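Local coordinates for putative glycosyltransferase (GalT1) (Streptococcus parasanguinis, PDB 4PHR), which probably transfers sugars from a nucleotide-activated donor, this chain being the GT-D-fold domain of a longer protein, with UDP and manganese bound, at residues Lys7-Ser10 with Glu11-Val14; Gln50-Glu54 with Lys55-Arg59; Glu137-Lys140 with Glu141-Arg144; Lys210-Val213 with Ala214-Thr218; Met238-Thr241 with Tyr242-Leu246. One frame throughout, in Å; residues are numbered along the deposited sequence.

Interaction 1 (Lys7-Ser10 with Glu11-Val14)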
loop_
_atom_site.group_PDB
_atom_site.type_symbol
_atom_site.label_atom_id
_atom_site.label_comp_id
_atom_site.label_asym_id
_atom_site.label_seq_id
_atom_site.Cartn_x
_atom_site.Cartn_y
_atom_site.Cartn_z
ATOM N N LYS A 7 -20.097 -1.231 16.725
ATOM C CA LYS A 7 -20.035 -2.574 17.297
ATOM C C LYS A 7 -20.205 -3.656 16.236
ATOM O O LYS A 7 -19.464 -4.645 16.223
ATOM C CB LYS A 7 -21.093 -2.751 18.387
ATOM C CG LYS A 7 -20.869 -1.884 19.612
ATOM C CD LYS A 7 -19.473 -2.071 20.180
ATOM C CE LYS A 7 -19.322 -1.338 21.506
ATOM N NZ LYS A 7 -17.898 -1.200 21.918
ATOM N N ARG A 8 -21.182 -3.477 15.348
ATOM C CA ARG A 8 -21.435 -4.463 14.296
ATOM C C ARG A 8 -20.235 -4.627 13.364
ATOM O O ARG A 8 -19.910 -5.731 12.939
ATOM C CB ARG A 8 -22.687 -4.090 13.497
ATOM C CG ARG A 8 -23.965 -4.208 14.314
ATOM C CD ARG A 8 -25.163 -3.666 13.563
ATOM N NE ARG A 8 -25.352 -4.358 12.296
ATOM C CZ ARG A 8 -26.006 -3.856 11.253
ATOM N NH1 ARG A 8 -26.544 -2.644 11.320
ATOM N NH2 ARG A 8 -26.121 -4.573 10.142
ATOM N N LEU A 9 -19.575 -3.521 13.054
ATOM C CA LEU A 9 -18.425 -3.541 12.157
ATOM C C LEU A 9 -17.218 -4.252 12.773
ATOM O O LEU A 9 -16.305 -4.664 12.063
ATOM C CB LEU A 9 -18.063 -2.119 11.716
ATOM C CG LEU A 9 -19.042 -1.513 10.708
ATOM C CD1 LEU A 9 -18.883 -0.011 10.640
ATOM C CD2 LEU A 9 -18.849 -2.152 9.340
ATOM N N SER A 10 -17.215 -4.405 14.095
ATOM C CA SER A 10 -16.111 -5.097 14.757
ATOM C C SER A 10 -16.149 -6.603 14.498
ATOM O O SER A 10 -15.263 -7.337 14.931
ATOM C CB SER A 10 -16.057 -4.776 16.257
ATOM O OG SER A 10 -17.109 -5.397 16.969
ATOM N N GLU A 11 -17.169 -7.062 13.778
ATOM C CA GLU A 11 -17.196 -8.437 13.293
ATOM C C GLU A 11 -16.153 -8.669 12.199
ATOM O O GLU A 11 -15.754 -9.808 11.941
ATOM C CB GLU A 11 -18.596 -8.792 12.783
ATOM C CG GLU A 11 -18.792 -10.262 12.456
ATOM C CD GLU A 11 -20.256 -10.637 12.300
ATOM O OE1 GLU A 11 -20.570 -11.849 12.341
ATOM O OE2 GLU A 11 -21.094 -9.724 12.135
ATOM N N ILE A 12 -15.708 -7.596 11.554
ATOM C CA ILE A 12 -14.667 -7.720 10.539
ATOM C C ILE A 12 -13.349 -8.050 11.235
ATOM O O ILE A 12 -12.956 -7.393 12.207
ATOM C CB ILE A 12 -14.535 -6.443 9.676
ATOM C CG1 ILE A 12 -15.822 -6.203 8.879
ATOM C CG2 ILE A 12 -13.356 -6.568 8.716
ATOM C CD1 ILE A 12 -15.885 -4.845 8.184
ATOM N N LYS A 13 -12.671 -9.076 10.744
ATOM C CA LYS A 13 -11.475 -9.569 11.401
ATOM C C LYS A 13 -10.239 -9.332 10.554
ATOM O O LYS A 13 -10.079 -9.917 9.486
ATOM C CB LYS A 13 -11.625 -11.058 11.716
ATOM C CG LYS A 13 -12.693 -11.320 12.768
ATOM C CD LYS A 13 -13.002 -12.797 12.936
ATOM C CE LYS A 13 -13.840 -13.317 11.778
ATOM N NZ LYS A 13 -15.148 -12.596 11.668
ATOM N N VAL A 14 -9.364 -8.465 11.050
ATOM C CA VAL A 14 -8.132 -8.126 10.359
ATOM C C VAL A 14 -6.939 -8.679 11.138
ATOM O O VAL A 14 -6.873 -8.536 12.361
ATOM C CB VAL A 14 -7.995 -6.592 10.244
ATOM C CG1 VAL A 14 -6.632 -6.202 9.697
ATOM C CG2 VAL A 14 -9.113 -6.020 9.380
HETATM O O HOH W 1 -21.739 -7.411 11.791
#
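The amide of I12 donates to L9 O over 3.0 Å, closing the type I turn L9-I12 by which the chain leaves helix 2-9. One residue earlier, E11 N makes a similar bond to R8 O at 3.2 Å. Both donors stand 51° above the plane of the carbonyl they reach.

The carbonyl of K7 takes two bonds, from the amide and from the hydroxyl of S10. OG stands between its backbone N and carbonyl carbon (chi1 72°), which turns it back to within 2.6 Å of K7 O, a reach that suits a short serine. R8 O is also met by a water at 2.7 Å. That water lies near E11 OE2 as well, but too close for the second link to be more than doubtful. Beyond the turn K13 curls back, and its NZ meets E11 O nearly in line with the C=O bond at 2.9 Å.

On the apolar side of the turn the side chains of L9 and I12 lie side by side, CD2 of L9 4.2 Å from CD1 of I12, both residues packing on F80 and Y105. Carbonyls at the helix end are thus met by a hydroxyl, an ammonium and turn amides, while leucine and isoleucine hold the turn against the protein.

Interaction 2 (Gln50-Glu54 with Lys55-Arg59)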
loop_
_atom_site.group_PDB
_atom_site.type_symbol
_atom_site.label_atom_id
_atom_site.label_comp_id
_atom_site.label_asym_id
_atom_site.label_seq_id
_atom_site.Cartn_x
_atom_site.Cartn_y
_atom_site.Cartn_z
ATOM N N GLN A 50 -5.572 10.049 -8.188
ATOM C CA GLN A 50 -6.310 9.237 -9.158
ATOM C C GLN A 50 -7.751 9.698 -9.349
ATOM O O GLN A 50 -8.583 9.599 -8.447
ATOM C CB GLN A 50 -6.273 7.746 -8.787
ATOM C CG GLN A 50 -7.032 6.841 -9.762
ATOM C CD GLN A 50 -6.437 6.851 -11.166
ATOM O OE1 GLN A 50 -5.255 6.535 -11.364
ATOM N NE2 GLN A 50 -7.254 7.218 -12.145
ATOM N N ASP A 51 -8.038 10.196 -10.546
ATOM C CA ASP A 51 -9.395 10.574 -10.918
ATOM C C ASP A 51 -10.300 9.345 -10.957
ATOM O O ASP A 51 -9.858 8.240 -11.288
ATOM C CB ASP A 51 -9.412 11.243 -12.298
ATOM C CG ASP A 51 -8.626 12.544 -12.335
ATOM O OD1 ASP A 51 -8.324 13.018 -13.449
ATOM O OD2 ASP A 51 -8.316 13.101 -11.258
ATOM N N TYR A 52 -11.576 9.540 -10.646
ATOM C CA TYR A 52 -12.539 8.462 -10.814
ATOM C C TYR A 52 -12.464 7.866 -12.217
ATOM O O TYR A 52 -12.372 8.579 -13.221
ATOM C CB TYR A 52 -13.972 8.913 -10.511
ATOM C CG TYR A 52 -14.984 7.817 -10.770
ATOM C CD1 TYR A 52 -15.116 6.752 -9.885
ATOM C CD2 TYR A 52 -15.766 7.813 -11.920
ATOM C CE1 TYR A 52 -16.012 5.732 -10.117
ATOM C CE2 TYR A 52 -16.674 6.793 -12.163
ATOM C CZ TYR A 52 -16.790 5.754 -11.258
ATOM O OH TYR A 52 -17.689 4.733 -11.483
ATOM N N ASN A 53 -12.508 6.546 -12.266
ATOM C CA ASN A 53 -12.532 5.816 -13.521
ATOM C C ASN A 53 -13.399 4.583 -13.310
ATOM O O ASN A 53 -13.168 3.811 -12.385
ATOM C CB ASN A 53 -11.106 5.436 -13.933
ATOM C CG ASN A 53 -11.061 4.651 -15.225
ATOM O OD1 ASN A 53 -11.458 3.486 -15.271
ATOM N ND2 ASN A 53 -10.568 5.282 -16.284
ATOM N N GLU A 54 -14.412 4.410 -14.152
ATOM C CA GLU A 54 -15.379 3.336 -13.951
ATOM C C GLU A 54 -14.783 1.941 -14.089
ATOM O O GLU A 54 -15.151 1.035 -13.347
ATOM C CB GLU A 54 -16.575 3.495 -14.895
ATOM C CG GLU A 54 -17.703 2.504 -14.626
ATOM C CD GLU A 54 -18.976 2.837 -15.382
ATOM O OE1 GLU A 54 -18.905 3.612 -16.360
ATOM O OE2 GLU A 54 -20.049 2.326 -14.992
ATOM N N LYS A 55 -13.862 1.762 -15.031
ATOM C CA LYS A 55 -13.219 0.464 -15.201
ATOM C C LYS A 55 -12.367 0.122 -13.981
ATOM O O LYS A 55 -12.359 -1.017 -13.514
ATOM C CB LYS A 55 -12.363 0.444 -16.470
ATOM C CG LYS A 55 -13.170 0.480 -17.756
ATOM C CD LYS A 55 -12.261 0.443 -18.981
ATOM C CE LYS A 55 -13.037 0.093 -20.240
ATOM N NZ LYS A 55 -14.117 1.077 -20.521
ATOM N N LEU A 56 -11.649 1.115 -13.468
ATOM C CA LEU A 56 -10.859 0.934 -12.258
ATOM C C LEU A 56 -11.773 0.575 -11.083
ATOM O O LEU A 56 -11.494 -0.357 -10.325
ATOM C CB LEU A 56 -10.076 2.214 -11.957
ATOM C CG LEU A 56 -9.301 2.268 -10.640
ATOM C CD1 LEU A 56 -8.353 1.079 -10.498
ATOM C CD2 LEU A 56 -8.537 3.588 -10.527
ATOM N N ALA A 57 -12.870 1.310 -10.937
ATOM C CA ALA A 57 -13.798 1.061 -9.842
ATOM C C ALA A 57 -14.324 -0.376 -9.889
ATOM O O ALA A 57 -14.390 -1.057 -8.869
ATOM C CB ALA A 57 -14.944 2.064 -9.875
ATOM N N LYS A 58 -14.696 -0.834 -11.082
ATOM C CA LYS A 58 -15.184 -2.192 -11.251
ATOM C C LYS A 58 -14.132 -3.256 -10.914
ATOM O O LYS A 58 -14.431 -4.240 -10.228
ATOM C CB LYS A 58 -15.723 -2.384 -12.671
ATOM C CG LYS A 58 -16.227 -3.780 -12.954
ATOM C CD LYS A 58 -16.821 -3.866 -14.357
ATOM C CE LYS A 58 -17.229 -5.290 -14.704
ATOM N NZ LYS A 58 -18.380 -5.760 -13.886
ATOM N N ARG A 59 -12.897 -3.062 -11.381
ATOM C CA ARG A 59 -11.817 -3.998 -11.059
ATOM C C ARG A 59 -11.600 -4.069 -9.548
ATOM O O ARG A 59 -11.449 -5.157 -8.988
ATOM C CB ARG A 59 -10.508 -3.604 -11.753
ATOM C CG ARG A 59 -10.468 -3.946 -13.238
ATOM C CD ARG A 59 -10.600 -5.456 -13.495
ATOM N NE ARG A 59 -9.408 -6.215 -13.117
ATOM C CZ ARG A 59 -9.388 -7.192 -12.210
ATOM N NH1 ARG A 59 -10.497 -7.550 -11.577
ATOM N NH2 ARG A 59 -8.256 -7.820 -11.935
#
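N53 and L56 are joined by a hydrogen bond that starts a helix: N53 sits at the N-cap of helix 54-64, and its OD1 accepts from L56 N at 3.0 Å, the N-H...O angle being 164°. The carboxamide gets there because CG lies anti to the backbone N (chi1 179°), carrying OD1 across the first turn. Asparagine suits this place, its side-chain oxygen replacing a carbonyl that the helix lacks at its start.

Backbone bonds follow. A57 N reaches N53 O at 2.9 Å and K58 N reaches E54 O at 3.0 Å, the first regular helical bonds. In the preceding loop Q50 NE2 donates to D51 O over 2.9 Å, with that oxygen close to the amide plane of Q50.

Apolar contacts flank the cap. The bent chain of Q50 meets L56 from the opposite direction, CG lying 3.7 Å from L56 CD2, and the ring atom CE1 of Y52 lies 3.8 Å from A57 CB, where a small residue leaves room for the ring.

The cap satisfies an amide of the opening turn, and the side chain of Q50, about 4 Å from the bound UDP, is consistent with a loop held in shape beside the nucleotide.

Interaction 3 (Glu137-Lys140 with Glu141-Arg144)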
loop_
_atom_site.group_PDB
_atom_site.type_symbol
_atom_site.label_atom_id
_atom_site.label_comp_id
_atom_site.label_asym_id
_atom_site.label_seq_id
_atom_site.Cartn_x
_atom_site.Cartn_y
_atom_site.Cartn_z
ATOM N N GLU A 137 11.634 -4.355 10.723
ATOM C CA GLU A 137 12.545 -5.482 10.590
ATOM C C GLU A 137 11.844 -6.661 9.923
ATOM O O GLU A 137 12.422 -7.334 9.070
ATOM C CB GLU A 137 13.122 -5.892 11.948
ATOM C CG GLU A 137 13.999 -4.833 12.607
ATOM C CD GLU A 137 15.354 -4.673 11.934
ATOM O OE1 GLU A 137 15.399 -4.509 10.695
ATOM O OE2 GLU A 137 16.377 -4.713 12.651
ATOM N N SER A 138 10.589 -6.902 10.294
ATOM C CA SER A 138 9.840 -7.987 9.674
ATOM C C SER A 138 9.544 -7.698 8.206
ATOM O O SER A 138 9.644 -8.584 7.359
ATOM C CB SER A 138 8.550 -8.279 10.438
ATOM O OG SER A 138 7.843 -9.345 9.830
ATOM N N LEU A 139 9.189 -6.454 7.908
ATOM C CA LEU A 139 8.987 -6.042 6.525
ATOM C C LEU A 139 10.241 -6.290 5.683
ATOM O O LEU A 139 10.159 -6.854 4.597
ATOM C CB LEU A 139 8.601 -4.563 6.452
ATOM C CG LEU A 139 7.120 -4.243 6.654
ATOM C CD1 LEU A 139 6.931 -2.775 7.015
ATOM C CD2 LEU A 139 6.326 -4.606 5.406
ATOM N N LYS A 140 11.401 -5.871 6.189
ATOM C CA LYS A 140 12.646 -5.975 5.429
ATOM C C LYS A 140 12.973 -7.426 5.081
ATOM O O LYS A 140 13.595 -7.699 4.057
ATOM C CB LYS A 140 13.804 -5.337 6.197
ATOM C CG LYS A 140 13.781 -3.811 6.203
ATOM C CD LYS A 140 14.820 -3.252 7.173
ATOM C CE LYS A 140 14.817 -1.733 7.165
ATOM N NZ LYS A 140 15.825 -1.160 8.104
ATOM N N GLU A 141 12.543 -8.356 5.927
ATOM C CA GLU A 141 12.785 -9.766 5.656
ATOM C C GLU A 141 12.073 -10.242 4.391
ATOM O O GLU A 141 12.444 -11.262 3.812
ATOM C CB GLU A 141 12.414 -10.640 6.862
ATOM C CG GLU A 141 13.328 -10.448 8.069
ATOM C CD GLU A 141 14.795 -10.722 7.758
ATOM O OE1 GLU A 141 15.079 -11.591 6.906
ATOM O OE2 GLU A 141 15.669 -10.066 8.366
ATOM N N LEU A 142 11.065 -9.492 3.946
ATOM C CA LEU A 142 10.379 -9.826 2.703
ATOM C C LEU A 142 11.309 -9.737 1.498
ATOM O O LEU A 142 11.178 -10.507 0.551
ATOM C CB LEU A 142 9.154 -8.927 2.484
ATOM C CG LEU A 142 7.997 -9.085 3.471
ATOM C CD1 LEU A 142 6.909 -8.065 3.183
ATOM C CD2 LEU A 142 7.435 -10.490 3.402
ATOM N N TRP A 143 12.254 -8.800 1.533
ATOM C CA TRP A 143 13.098 -8.555 0.363
ATOM C C TRP A 143 14.589 -8.826 0.575
ATOM O O TRP A 143 15.376 -8.701 -0.357
ATOM C CB TRP A 143 12.881 -7.145 -0.198
ATOM C CG TRP A 143 12.994 -6.035 0.802
ATOM C CD1 TRP A 143 14.140 -5.497 1.312
ATOM C CD2 TRP A 143 11.912 -5.307 1.387
ATOM N NE1 TRP A 143 13.836 -4.486 2.192
ATOM C CE2 TRP A 143 12.473 -4.344 2.250
ATOM C CE3 TRP A 143 10.519 -5.376 1.264
ATOM C CZ2 TRP A 143 11.691 -3.458 2.993
ATOM C CZ3 TRP A 143 9.741 -4.493 1.996
ATOM C CH2 TRP A 143 10.331 -3.541 2.850
ATOM N N ARG A 144 14.981 -9.237 1.779
ATOM C CA ARG A 144 16.384 -9.542 2.021
ATOM C C ARG A 144 16.836 -10.646 1.073
ATOM O O ARG A 144 16.221 -11.709 1.015
ATOM C CB ARG A 144 16.617 -9.975 3.471
ATOM C CG ARG A 144 18.076 -10.347 3.749
ATOM C CD ARG A 144 18.257 -11.075 5.074
ATOM N NE ARG A 144 18.293 -10.166 6.217
ATOM C CZ ARG A 144 19.383 -9.528 6.636
ATOM N NH1 ARG A 144 20.539 -9.681 6.002
ATOM N NH2 ARG A 144 19.318 -8.728 7.692
HETATM O O HOH W 2 15.252 -7.256 8.975
#
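The indole of W143 lies against the end of helix 132-140, with L139 O and K140 CA over one face. L139 O stands 3.5 Å above the plane toward the rim of the six-membered ring, while K140 CA makes a CH-pi contact, 4.0 Å from the centroid of the five-membered ring of W143. With CG between the backbone N and the carbonyl carbon (chi1 52°), the indole lies back over L139 and K140. Elsewhere its NE1 donates to L164 O, and F165 meets the indole edge-to-face. The second flat group, the guanidinium of R144, has the E141 carboxylate in plane at its edge; NE to OE2 is a weak salt bridge of 3.4 Å.

K140 CG also lies 3.8 Å from W143 CZ2, and the extended lysine chain then leads away from the ring to Y233 OH. L139 CD2 and L142 CD1 approach at 4.2 Å, an apolar pair on the buried side.

The backbone bonds change to three-residue steps here: L142 N reaches L139 O at 2.9 Å, and W143 N reaches K140 O at 3.1 Å, whereas E141 N is shared weakly between E137 O and S138 O. Such steps are those of a helix unwinding at its C-terminal end, here leading into parallel strand 147-153 of the GT-D domain.

Interaction 4 (Lys210-Val213 with Ala214-Thr218)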
loop_
_atom_site.group_PDB
_atom_site.type_symbol
_atom_site.label_atom_id
_atom_site.label_comp_id
_atom_site.label_asym_id
_atom_site.label_seq_id
_atom_site.Cartn_x
_atom_site.Cartn_y
_atom_site.Cartn_z
ATOM N N LYS A 210 -3.412 -2.016 -6.947
ATOM C CA LYS A 210 -4.235 -3.159 -6.559
ATOM C C LYS A 210 -4.590 -4.005 -7.781
ATOM O O LYS A 210 -4.583 -5.244 -7.729
ATOM C CB LYS A 210 -5.487 -2.707 -5.815
ATOM C CG LYS A 210 -5.192 -2.049 -4.449
ATOM C CD LYS A 210 -4.872 -0.574 -4.602
ATOM C CE LYS A 210 -4.678 0.163 -3.272
ATOM N NZ LYS A 210 -3.294 0.132 -2.715
ATOM N N VAL A 211 -4.902 -3.336 -8.882
ATOM C CA VAL A 211 -5.247 -4.036 -10.111
ATOM C C VAL A 211 -4.009 -4.754 -10.643
ATOM O O VAL A 211 -4.080 -5.910 -11.070
ATOM C CB VAL A 211 -5.812 -3.076 -11.175
ATOM C CG1 VAL A 211 -6.251 -3.854 -12.424
ATOM C CG2 VAL A 211 -6.991 -2.295 -10.601
ATOM N N LEU A 212 -2.871 -4.070 -10.596
ATOM C CA LEU A 212 -1.618 -4.660 -11.049
ATOM C C LEU A 212 -1.298 -5.922 -10.252
ATOM O O LEU A 212 -0.992 -6.969 -10.828
ATOM C CB LEU A 212 -0.475 -3.648 -10.919
ATOM C CG LEU A 212 0.871 -4.064 -11.522
ATOM C CD1 LEU A 212 0.709 -4.345 -13.008
ATOM C CD2 LEU A 212 1.933 -2.994 -11.287
ATOM N N VAL A 213 -1.373 -5.838 -8.926
ATOM C CA VAL A 213 -1.078 -7.006 -8.094
ATOM C C VAL A 213 -2.037 -8.165 -8.404
ATOM O O VAL A 213 -1.621 -9.314 -8.537
ATOM C CB VAL A 213 -1.092 -6.647 -6.586
ATOM C CG1 VAL A 213 -1.103 -7.908 -5.725
ATOM C CG2 VAL A 213 0.116 -5.762 -6.245
ATOM N N ALA A 214 -3.324 -7.859 -8.523
ATOM C CA ALA A 214 -4.317 -8.880 -8.846
ATOM C C ALA A 214 -3.979 -9.588 -10.154
ATOM O O ALA A 214 -3.987 -10.820 -10.221
ATOM C CB ALA A 214 -5.706 -8.267 -8.908
ATOM N N ASP A 215 -3.665 -8.817 -11.192
ATOM C CA ASP A 215 -3.378 -9.409 -12.502
ATOM C C ASP A 215 -2.052 -10.174 -12.529
ATOM O O ASP A 215 -1.944 -11.211 -13.182
ATOM C CB ASP A 215 -3.406 -8.349 -13.606
ATOM C CG ASP A 215 -4.813 -7.843 -13.908
ATOM O OD1 ASP A 215 -5.804 -8.473 -13.463
ATOM O OD2 ASP A 215 -4.928 -6.813 -14.611
ATOM N N LEU A 216 -1.037 -9.657 -11.841
ATOM C CA LEU A 216 0.262 -10.327 -11.740
ATOM C C LEU A 216 0.113 -11.664 -11.009
ATOM O O LEU A 216 0.760 -12.653 -11.355
ATOM C CB LEU A 216 1.257 -9.442 -10.981
ATOM C CG LEU A 216 2.445 -8.705 -11.606
ATOM C CD1 LEU A 216 2.436 -8.654 -13.131
ATOM C CD2 LEU A 216 2.560 -7.305 -10.989
ATOM N N THR A 217 -0.736 -11.678 -9.985
ATOM C CA THR A 217 -0.994 -12.872 -9.184
ATOM C C THR A 217 -1.684 -13.955 -10.008
ATOM O O THR A 217 -1.387 -15.146 -9.865
ATOM C CB THR A 217 -1.854 -12.525 -7.950
ATOM O OG1 THR A 217 -1.159 -11.563 -7.150
ATOM C CG2 THR A 217 -2.142 -13.762 -7.107
ATOM N N THR A 218 -2.597 -13.534 -10.876
ATOM C CA THR A 218 -3.293 -14.461 -11.768
ATOM C C THR A 218 -2.312 -15.086 -12.758
ATOM O O THR A 218 -2.526 -16.204 -13.241
ATOM C CB THR A 218 -4.426 -13.744 -12.524
ATOM O OG1 THR A 218 -5.407 -13.281 -11.586
ATOM C CG2 THR A 218 -5.089 -14.679 -13.515
#
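K210 O accepts from A214 N at 3.0 Å, the first of four regular bonds through which K210-V213 holds A214-T218. Its side chain leaves in the other direction, toward the nucleotide: NZ forms salt bridges with D225 and with O2A of UDP, a job for a long cationic chain. The small A214 leaves room for I63 of helix 54-64.

V211 O takes the amide of D215, and the two side chains run alongside, V211 CG1 being 3.9 Å from D215 OD2. The carboxylate is engaged beyond the segments by the Y185 hydroxyl and by R59.

At L212 the carbonyl accepts L216 N at 2.9 Å, and the leucines lie side by side, L212 CG 3.7 Å from L216 CD2. In L216, chi1 of -108° and chi2 of 12° both leave the staggered positions, which suggests strain, or some uncertainty in how the side chain is placed, where it packs among L189, I201 and A223.

V213 has a doubly used carbonyl. T217 N donates to V213 O at 2.9 Å and T217 OG1 at 2.7 Å, arriving from opposite faces of the carbonyl plane. Threonine can thus satisfy its hydroxyl on the helix itself, and S30 OG is a further partner of OG1.

The arrangement is that of the helix in a beta-alpha-beta crossover, between parallel strands 200-204 and 223-225, its early turn carrying K210 to the UDP site.

Interaction 5 (Met238-Thr241 with Tyr242-Leu246)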
loop_
_atom_site.group_PDB
_atom_site.type_symbol
_atom_site.label_atom_id
_atom_site.label_comp_id
_atom_site.label_asym_id
_atom_site.label_seq_id
_atom_site.Cartn_x
_atom_site.Cartn_y
_atom_site.Cartn_z
ATOM N N MET A 238 13.640 9.318 11.498
ATOM C CA MET A 238 13.899 10.630 12.089
ATOM C C MET A 238 13.202 10.818 13.437
ATOM O O MET A 238 13.332 11.868 14.069
ATOM C CB MET A 238 13.541 11.758 11.110
ATOM C CG MET A 238 12.051 11.959 10.886
ATOM S SD MET A 238 11.692 13.076 9.509
ATOM C CE MET A 238 12.992 14.279 9.711
ATOM N N GLY A 239 12.475 9.793 13.882
ATOM C CA GLY A 239 11.755 9.862 15.142
ATOM C C GLY A 239 10.648 10.898 15.125
ATOM O O GLY A 239 10.322 11.494 16.158
ATOM N N ALA A 240 10.050 11.095 13.952
ATOM C CA ALA A 240 8.987 12.082 13.792
ATOM C C ALA A 240 7.798 11.803 14.704
ATOM O O ALA A 240 7.430 10.652 14.937
ATOM C CB ALA A 240 8.535 12.147 12.343
ATOM N N THR A 241 7.192 12.869 15.212
ATOM C CA THR A 241 5.999 12.731 16.035
ATOM C C THR A 241 4.755 13.158 15.264
ATOM O O THR A 241 3.628 12.879 15.678
ATOM C CB THR A 241 6.117 13.548 17.332
ATOM O OG1 THR A 241 6.456 14.902 17.012
ATOM C CG2 THR A 241 7.203 12.965 18.223
ATOM N N TYR A 242 4.970 13.833 14.138
ATOM C CA TYR A 242 3.880 14.259 13.269
ATOM C C TYR A 242 4.299 14.059 11.818
ATOM O O TYR A 242 5.463 13.794 11.545
ATOM C CB TYR A 242 3.527 15.727 13.530
ATOM C CG TYR A 242 4.569 16.717 13.049
ATOM C CD1 TYR A 242 5.680 17.024 13.825
ATOM C CD2 TYR A 242 4.435 17.353 11.820
ATOM C CE1 TYR A 242 6.632 17.933 13.390
ATOM C CE2 TYR A 242 5.381 18.263 11.376
ATOM C CZ TYR A 242 6.476 18.548 12.165
ATOM O OH TYR A 242 7.419 19.451 11.726
ATOM N N LYS A 243 3.352 14.186 10.894
ATOM C CA LYS A 243 3.632 13.980 9.474
ATOM C C LYS A 243 4.403 15.142 8.855
ATOM O O LYS A 243 3.813 16.099 8.349
ATOM C CB LYS A 243 2.336 13.718 8.704
ATOM C CG LYS A 243 1.662 12.421 9.109
ATOM C CD LYS A 243 0.399 12.162 8.315
ATOM C CE LYS A 243 -0.372 10.995 8.906
ATOM N NZ LYS A 243 -1.655 10.748 8.193
ATOM N N VAL A 244 5.726 15.047 8.897
ATOM C CA VAL A 244 6.586 16.110 8.400
ATOM C C VAL A 244 6.817 15.967 6.900
ATOM O O VAL A 244 6.964 14.865 6.380
ATOM C CB VAL A 244 7.935 16.149 9.159
ATOM C CG1 VAL A 244 8.641 14.814 9.057
ATOM C CG2 VAL A 244 8.822 17.269 8.640
ATOM N N LYS A 245 6.831 17.090 6.199
ATOM C CA LYS A 245 7.009 17.058 4.761
ATOM C C LYS A 245 8.447 16.680 4.425
ATOM O O LYS A 245 9.395 17.236 4.977
ATOM C CB LYS A 245 6.676 18.422 4.157
ATOM C CG LYS A 245 6.610 18.416 2.644
ATOM C CD LYS A 245 6.387 19.813 2.107
ATOM C CE LYS A 245 6.234 19.804 0.596
ATOM N NZ LYS A 245 5.035 19.027 0.170
ATOM N N LEU A 246 8.604 15.714 3.528
ATOM C CA LEU A 246 9.912 15.400 2.988
ATOM C C LEU A 246 10.141 16.341 1.806
ATOM O O LEU A 246 9.207 16.684 1.083
ATOM C CB LEU A 246 9.969 13.929 2.572
ATOM C CG LEU A 246 9.433 12.991 3.664
ATOM C CD1 LEU A 246 9.307 11.557 3.176
ATOM C CD2 LEU A 246 10.285 13.064 4.926
#
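M238 and V244 meet without any hydrogen bond to join their two segments, and the amide of Y242, buried where the segments join, has no partner anywhere in the model. The turn that brings them together starts with a Schellman motif: helix 229-238 ends, and G239 takes a positive phi of 65°, a conformation that costs a residue without a side chain little. Further on, K243 is the centre of an inverse gamma turn, which bends the chain back toward the helix end.

Inside the bend the contacts are apolar. M238 CG stands between its backbone N and carbonyl carbon (chi1 72°), which carries the sulfur up to the loop, and SD lies 3.5 Å from V244 CG1. The flexible thioether can follow the curve of the chain, while the branched valine offers its CG1 methyl to the sulfur. A240 adds its methyl, CB being 4.2 Å from V244 CG1, a small side chain that fits against the valine.

Partners beyond the segments supply the hydrogen bonds that the contact lacks. The hydroxyl of Y123 pairs with A240 O, and the indole NE1 of W235, on helix 229-238, with V244 O; K243 forms a salt bridge with E253.

Away from the methionine, the T241 hydroxyl meets the Y242 ring at its edge and in its plane, OG1 lying 3.9 Å from CD1.

Interactions 2 and 4 are the one pair that touch, with centres 15 Å apart. R59 NH2 and D215 OD1 form a salt bridge of 3.0 Å, and L56 CD1 packs 3.6 Å from V211 CG2, which brings the N-terminal part of helix 54-64 against helix 206-218. Both reach the nucleotide: the side chain of K210 comes within about 3 Å of UDP and that of Q50 within about 4 Å. Interaction 3 lies across the chain's centre from interaction 2, its L139 side chain about 10 Å from UDP. Interaction 5 approaches interaction 3 to about 11 Å between nearest atoms, while interaction 1 stands away from the binding site.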